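Local coordinates for protein Endonuclease/exonuclease/phosphatase (Beutenbergia cavernae DSM 12333, PDB 4RUW) that belongs to the endonuclease/exonuclease/phosphatase family of the DNase I-like clan, carries a bound zinc ion and has a second, Ig-like domain, at residues A264-T278 / R293-V307. Numbering follows the deposited sequence.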
loop_
_atom_site.group_PDB
_atom_site.type_symbol
_atom_site.label_atom_id
_atom_site.label_comp_id
_atom_site.label_asym_id
_atom_site.label_seq_id
_atom_site.Cartn_x
_atom_site.Cartn_y
_atom_site.Cartn_z
ATOM N N ALA A 264 6.829 2.738 3.974
ATOM C CA ALA A 264 5.892 3.394 4.882
ATOM C C ALA A 264 4.494 3.337 4.284
ATOM O O ALA A 264 4.310 3.614 3.095
ATOM C CB ALA A 264 6.305 4.838 5.107
ATOM N N ASP A 265 3.519 2.973 5.114
ATOM C CA ASP A 265 2.115 2.961 4.749
ATOM C C ASP A 265 1.676 4.420 4.740
ATOM O O ASP A 265 1.498 5.028 5.798
ATOM C CB ASP A 265 1.375 2.148 5.814
ATOM C CG ASP A 265 -0.130 2.058 5.592
ATOM O OD1 ASP A 265 -0.719 2.843 4.810
ATOM O OD2 ASP A 265 -0.731 1.187 6.258
ATOM N N THR A 266 1.538 4.996 3.549
ATOM C CA THR A 266 1.418 6.445 3.472
ATOM C C THR A 266 0.138 6.968 4.127
ATOM O O THR A 266 0.180 7.968 4.834
ATOM C CB THR A 266 1.576 6.986 2.035
ATOM O OG1 THR A 266 0.533 6.481 1.197
ATOM C CG2 THR A 266 2.956 6.604 1.465
ATOM N N TRP A 267 -0.980 6.268 3.927
ATOM C CA TRP A 267 -2.228 6.683 4.551
ATOM C C TRP A 267 -2.059 6.852 6.055
ATOM O O TRP A 267 -2.478 7.851 6.645
ATOM C CB TRP A 267 -3.325 5.650 4.284
ATOM C CG TRP A 267 -4.636 6.062 4.905
ATOM C CD1 TRP A 267 -5.071 5.796 6.182
ATOM C CD2 TRP A 267 -5.665 6.847 4.284
ATOM N NE1 TRP A 267 -6.314 6.362 6.378
ATOM C CE2 TRP A 267 -6.695 7.010 5.235
ATOM C CE3 TRP A 267 -5.814 7.410 3.013
ATOM C CZ2 TRP A 267 -7.852 7.733 4.952
ATOM C CZ3 TRP A 267 -6.972 8.111 2.735
ATOM C CH2 TRP A 267 -7.975 8.265 3.695
ATOM N N ARG A 268 -1.434 5.859 6.678
ATOM C CA ARG A 268 -1.320 5.795 8.119
ATOM C C ARG A 268 -0.377 6.859 8.691
ATOM O O ARG A 268 -0.418 7.140 9.884
ATOM C CB ARG A 268 -0.845 4.388 8.455
ATOM C CG ARG A 268 -0.875 3.984 9.883
ATOM C CD ARG A 268 -0.444 2.528 9.963
ATOM N NE ARG A 268 -0.706 2.008 11.283
ATOM C CZ ARG A 268 -0.748 0.718 11.579
ATOM N NH1 ARG A 268 -0.514 -0.202 10.639
ATOM N NH2 ARG A 268 -1.001 0.359 12.827
ATOM N N GLN A 269 0.463 7.462 7.852
ATOM C CA GLN A 269 1.329 8.547 8.308
ATOM C C GLN A 269 0.531 9.825 8.548
ATOM O O GLN A 269 0.866 10.602 9.441
ATOM C CB GLN A 269 2.435 8.854 7.293
ATOM C CG GLN A 269 3.264 7.672 6.832
ATOM C CD GLN A 269 3.851 6.877 7.976
ATOM O OE1 GLN A 269 4.655 7.383 8.754
ATOM N NE2 GLN A 269 3.456 5.612 8.075
ATOM N N VAL A 270 -0.508 10.051 7.741
ATOM C CA VAL A 270 -1.198 11.338 7.740
ATOM C C VAL A 270 -2.655 11.278 8.178
ATOM O O VAL A 270 -3.236 12.313 8.492
ATOM C CB VAL A 270 -1.129 12.050 6.362
ATOM C CG1 VAL A 270 0.273 12.573 6.087
ATOM C CG2 VAL A 270 -1.639 11.149 5.242
ATOM N N ASN A 271 -3.255 10.088 8.190
ATOM C CA ASN A 271 -4.683 9.927 8.482
ATOM C C ASN A 271 -4.886 8.779 9.454
ATOM O O ASN A 271 -4.031 7.904 9.579
ATOM C CB ASN A 271 -5.462 9.576 7.211
ATOM C CG ASN A 271 -5.467 10.693 6.175
ATOM O OD1 ASN A 271 -5.518 11.873 6.504
ATOM N ND2 ASN A 271 -5.445 10.312 4.902
ATOM N N ASP A 272 -6.029 8.752 10.125
ATOM C CA ASP A 272 -6.438 7.554 10.848
ATOM C C ASP A 272 -6.799 6.462 9.841
ATOM O O ASP A 272 -7.661 6.672 8.986
ATOM C CB ASP A 272 -7.670 7.825 11.723
ATOM C CG ASP A 272 -7.379 8.714 12.903
ATOM O OD1 ASP A 272 -6.275 8.623 13.478
ATOM O OD2 ASP A 272 -8.281 9.496 13.271
ATOM N N PRO A 273 -6.164 5.286 9.948
ATOM C CA PRO A 273 -6.586 4.149 9.121
ATOM C C PRO A 273 -8.093 3.887 9.196
ATOM O O PRO A 273 -8.696 3.580 8.166
ATOM C CB PRO A 273 -5.779 2.989 9.707
ATOM C CG PRO A 273 -4.483 3.663 10.126
ATOM C CD PRO A 273 -4.957 4.970 10.733
ATOM N N GLY A 274 -8.694 4.031 10.376
ATOM C CA GLY A 274 -10.107 3.742 10.541
ATOM C C GLY A 274 -11.018 4.697 9.795
ATOM O O GLY A 274 -12.205 4.403 9.619
ATOM N N ALA A 275 -10.475 5.830 9.351
ATOM C CA ALA A 275 -11.238 6.790 8.554
ATOM C C ALA A 275 -11.145 6.481 7.063
ATOM O O ALA A 275 -11.798 7.131 6.246
ATOM C CB ALA A 275 -10.758 8.207 8.821
ATOM N N GLY A 276 -10.334 5.491 6.700
ATOM C CA GLY A 276 -10.142 5.181 5.298
ATOM C C GLY A 276 -10.276 3.726 4.888
ATOM O O GLY A 276 -9.413 3.213 4.176
ATOM N N PRO A 277 -11.372 3.054 5.290
ATOM C CA PRO A 277 -11.587 1.727 4.709
ATOM C C PRO A 277 -11.763 1.892 3.204
ATOM O O PRO A 277 -12.177 2.958 2.739
ATOM C CB PRO A 277 -12.887 1.265 5.372
ATOM C CG PRO A 277 -13.625 2.544 5.653
ATOM C CD PRO A 277 -12.559 3.541 6.019
ATOM N N THR A 278 -11.420 0.860 2.443
ATOM C CA THR A 278 -11.365 0.988 0.993
ATOM C C THR A 278 -12.371 0.091 0.295
ATOM O O THR A 278 -12.429 0.060 -0.926
ATOM C CB THR A 278 -9.936 0.784 0.460
ATOM O OG1 THR A 278 -9.474 -0.530 0.808
ATOM C CG2 THR A 278 -9.005 1.834 1.051
ATOM N N ARG A 293 -11.412 -2.490 7.362
ATOM C CA ARG A 293 -11.391 -2.980 5.981
ATOM C C ARG A 293 -10.711 -2.019 5.010
ATOM O O ARG A 293 -11.273 -1.618 3.983
ATOM C CB ARG A 293 -12.794 -3.386 5.528
ATOM C CG ARG A 293 -13.262 -4.656 6.220
ATOM C CD ARG A 293 -14.600 -5.130 5.709
ATOM N NE ARG A 293 -14.873 -6.473 6.200
ATOM C CZ ARG A 293 -16.033 -7.099 6.066
ATOM N NH1 ARG A 293 -17.045 -6.489 5.458
ATOM N NH2 ARG A 293 -16.179 -8.327 6.548
ATOM N N ARG A 294 -9.484 -1.653 5.368
ATOM C CA ARG A 294 -8.595 -0.868 4.526
ATOM C C ARG A 294 -7.599 -1.861 3.952
ATOM O O ARG A 294 -6.739 -2.373 4.679
ATOM C CB ARG A 294 -7.888 0.202 5.360
ATOM C CG ARG A 294 -6.978 1.119 4.553
ATOM C CD ARG A 294 -6.436 2.251 5.398
ATOM N NE ARG A 294 -5.467 1.793 6.393
ATOM C CZ ARG A 294 -4.145 1.825 6.219
ATOM N NH1 ARG A 294 -3.623 2.283 5.084
ATOM N NH2 ARG A 294 -3.337 1.402 7.187
ATOM N N ILE A 295 -7.739 -2.159 2.661
ATOM C CA ILE A 295 -6.964 -3.232 2.038
ATOM C C ILE A 295 -6.287 -2.785 0.747
ATOM O O ILE A 295 -5.590 -3.586 0.107
ATOM C CB ILE A 295 -7.831 -4.503 1.791
ATOM C CG1 ILE A 295 -9.004 -4.196 0.857
ATOM C CG2 ILE A 295 -8.314 -5.110 3.113
ATOM C CD1 ILE A 295 -9.770 -5.435 0.428
ATOM N N ASP A 296 -6.493 -1.527 0.367
ATOM C CA ASP A 296 -5.827 -0.909 -0.776
ATOM C C ASP A 296 -4.842 0.093 -0.194
ATOM O O ASP A 296 -5.218 0.891 0.658
ATOM C CB ASP A 296 -6.839 -0.171 -1.640
ATOM C CG ASP A 296 -7.863 -1.097 -2.289
ATOM O OD1 ASP A 296 -8.894 -1.425 -1.656
ATOM O OD2 ASP A 296 -7.660 -1.471 -3.464
ATOM N N TYR A 297 -3.584 0.030 -0.636
ATOM C CA TYR A 297 -2.513 0.773 0.003
ATOM C C TYR A 297 -1.645 1.512 -1.005
ATOM O O TYR A 297 -1.506 1.093 -2.161
ATOM C CB TYR A 297 -1.578 -0.190 0.741
ATOM C CG TYR A 297 -2.168 -0.959 1.896
ATOM C CD1 TYR A 297 -2.022 -0.509 3.201
ATOM C CD2 TYR A 297 -2.826 -2.161 1.689
ATOM C CE1 TYR A 297 -2.527 -1.221 4.264
ATOM C CE2 TYR A 297 -3.332 -2.885 2.748
ATOM C CZ TYR A 297 -3.184 -2.407 4.036
ATOM O OH TYR A 297 -3.662 -3.117 5.110
ATOM N N VAL A 298 -1.004 2.577 -0.528
ATOM C CA VAL A 298 0.148 3.167 -1.195
ATOM C C VAL A 298 1.292 3.176 -0.194
ATOM O O VAL A 298 1.215 3.861 0.831
ATOM C CB VAL A 298 -0.145 4.602 -1.705
ATOM C CG1 VAL A 298 1.110 5.191 -2.337
ATOM C CG2 VAL A 298 -1.304 4.582 -2.684
ATOM N N PHE A 299 2.328 2.395 -0.477
ATOM C CA PHE A 299 3.547 2.378 0.322
ATOM C C PHE A 299 4.626 3.170 -0.401
ATOM O O PHE A 299 4.699 3.139 -1.633
ATOM C CB PHE A 299 4.031 0.939 0.541
ATOM C CG PHE A 299 3.235 0.180 1.566
ATOM C CD1 PHE A 299 3.570 0.262 2.913
ATOM C CD2 PHE A 299 2.161 -0.619 1.196
ATOM C CE1 PHE A 299 2.854 -0.424 3.876
ATOM C CE2 PHE A 299 1.435 -1.311 2.165
ATOM C CZ PHE A 299 1.781 -1.203 3.502
ATOM N N ALA A 300 5.460 3.878 0.356
ATOM C CA ALA A 300 6.516 4.695 -0.245
ATOM C C ALA A 300 7.853 4.421 0.440
ATOM O O ALA A 300 7.897 4.085 1.623
ATOM C CB ALA A 300 6.173 6.180 -0.176
ATOM N N THR A 301 8.935 4.581 -0.314
ATOM C CA THR A 301 10.278 4.420 0.215
ATOM C C THR A 301 10.710 5.655 1.016
ATOM O O THR A 301 10.022 6.681 0.989
ATOM C CB THR A 301 11.259 4.138 -0.936
ATOM O OG1 THR A 301 11.239 5.233 -1.851
ATOM C CG2 THR A 301 10.879 2.839 -1.661
ATOM N N PRO A 302 11.832 5.559 1.757
ATOM C CA PRO A 302 12.127 6.611 2.742
ATOM C C PRO A 302 12.353 8.011 2.172
ATOM O O PRO A 302 12.185 8.975 2.918
ATOM C CB PRO A 302 13.394 6.090 3.437
ATOM C CG PRO A 302 13.240 4.602 3.353
ATOM C CD PRO A 302 12.680 4.371 1.981
ATOM N N ALA A 303 12.729 8.137 0.902
ATOM C CA ALA A 303 12.954 9.465 0.327
ATOM C C ALA A 303 11.682 10.316 0.288
ATOM O O ALA A 303 11.760 11.540 0.195
ATOM C CB ALA A 303 13.563 9.365 -1.065
ATOM N N PHE A 304 10.519 9.671 0.330
ATOM C CA PHE A 304 9.256 10.393 0.293
ATOM C C PHE A 304 8.789 10.840 1.671
ATOM O O PHE A 304 8.905 10.109 2.652
ATOM C CB PHE A 304 8.160 9.529 -0.327
ATOM C CG PHE A 304 8.238 9.419 -1.811
ATOM C CD1 PHE A 304 7.822 10.468 -2.620
ATOM C CD2 PHE A 304 8.705 8.262 -2.405
ATOM C CE1 PHE A 304 7.880 10.374 -3.987
ATOM C CE2 PHE A 304 8.760 8.158 -3.781
ATOM C CZ PHE A 304 8.344 9.216 -4.569
ATOM N N ASP A 305 8.235 12.047 1.720
ATOM C CA ASP A 305 7.412 12.484 2.836
ATOM C C ASP A 305 5.959 12.385 2.408
ATOM O O ASP A 305 5.644 12.502 1.225
ATOM C CB ASP A 305 7.696 13.938 3.189
ATOM C CG ASP A 305 9.029 14.122 3.841
ATOM O OD1 ASP A 305 9.652 13.105 4.206
ATOM O OD2 ASP A 305 9.444 15.285 4.007
ATOM N N VAL A 306 5.067 12.198 3.367
ATOM C CA VAL A 306 3.644 12.157 3.070
ATOM C C VAL A 306 3.004 13.471 3.497
ATOM O O VAL A 306 3.150 13.897 4.639
ATOM C CB VAL A 306 2.955 10.982 3.789
ATOM C CG1 VAL A 306 1.532 10.828 3.283
ATOM C CG2 VAL A 306 3.742 9.695 3.563
ATOM N N VAL A 307 2.294 14.102 2.569
ATOM C CA VAL A 307 1.686 15.405 2.806
ATOM C C VAL A 307 0.227 15.292 3.230
ATOM O O VAL A 307 -0.188 15.897 4.210
ATOM C CB VAL A 307 1.817 16.309 1.553
ATOM C CG1 VAL A 307 1.179 17.672 1.791
ATOM C CG2 VAL A 307 3.292 16.455 1.154
HETATM O O HOH W 1 -1.767 3.461 2.209
#
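Trp267 CD1 lies over one face of the Arg294 guanidinium, and Arg294 CD sits over a face of the indole in a CH-pi contact, 4.2 Å from the centroid of its five-membered ring. Asn271 ND2 lies over the opposite indole face, and Trp267 NE1 donates to Asp272 O at the ring edge. The Asp265 carboxylate meets the guanidinium at its edge, the two planes 28° apart. In this DNase I-like sandwich of two sheets, strand 264-265 is the antiparallel outer neighbour of strand 296-300. The salt bridge is end-on, with Arg294 NH1 to Asp265 OD1 at 3.0 Å and Arg294 NH2 to Asp265 OD2 at 2.8 Å. The Arg294 chain bends at chi3 (70°), turning the guanidinium back to Asp265. Asp265 OD2 also faces the Tyr297 ring edge. Ala264 and Ala300 exchange backbone bonds. Val298 O takes two bonds, from Thr266 N and Thr266 OG1. Water 1 joins Asp265 OD1 to Val298 N. Val306, on the outermost strand 304-311 of the other sheet, packs against Thr266 and Val270, so segment 266-270 touches both sheets. Asp296 OD1 bonds His321 ND1. Thr278 OG1 accepts from Ile295 N and donates to the anti lone pair of Asp296 OD1, 2.7 Å away.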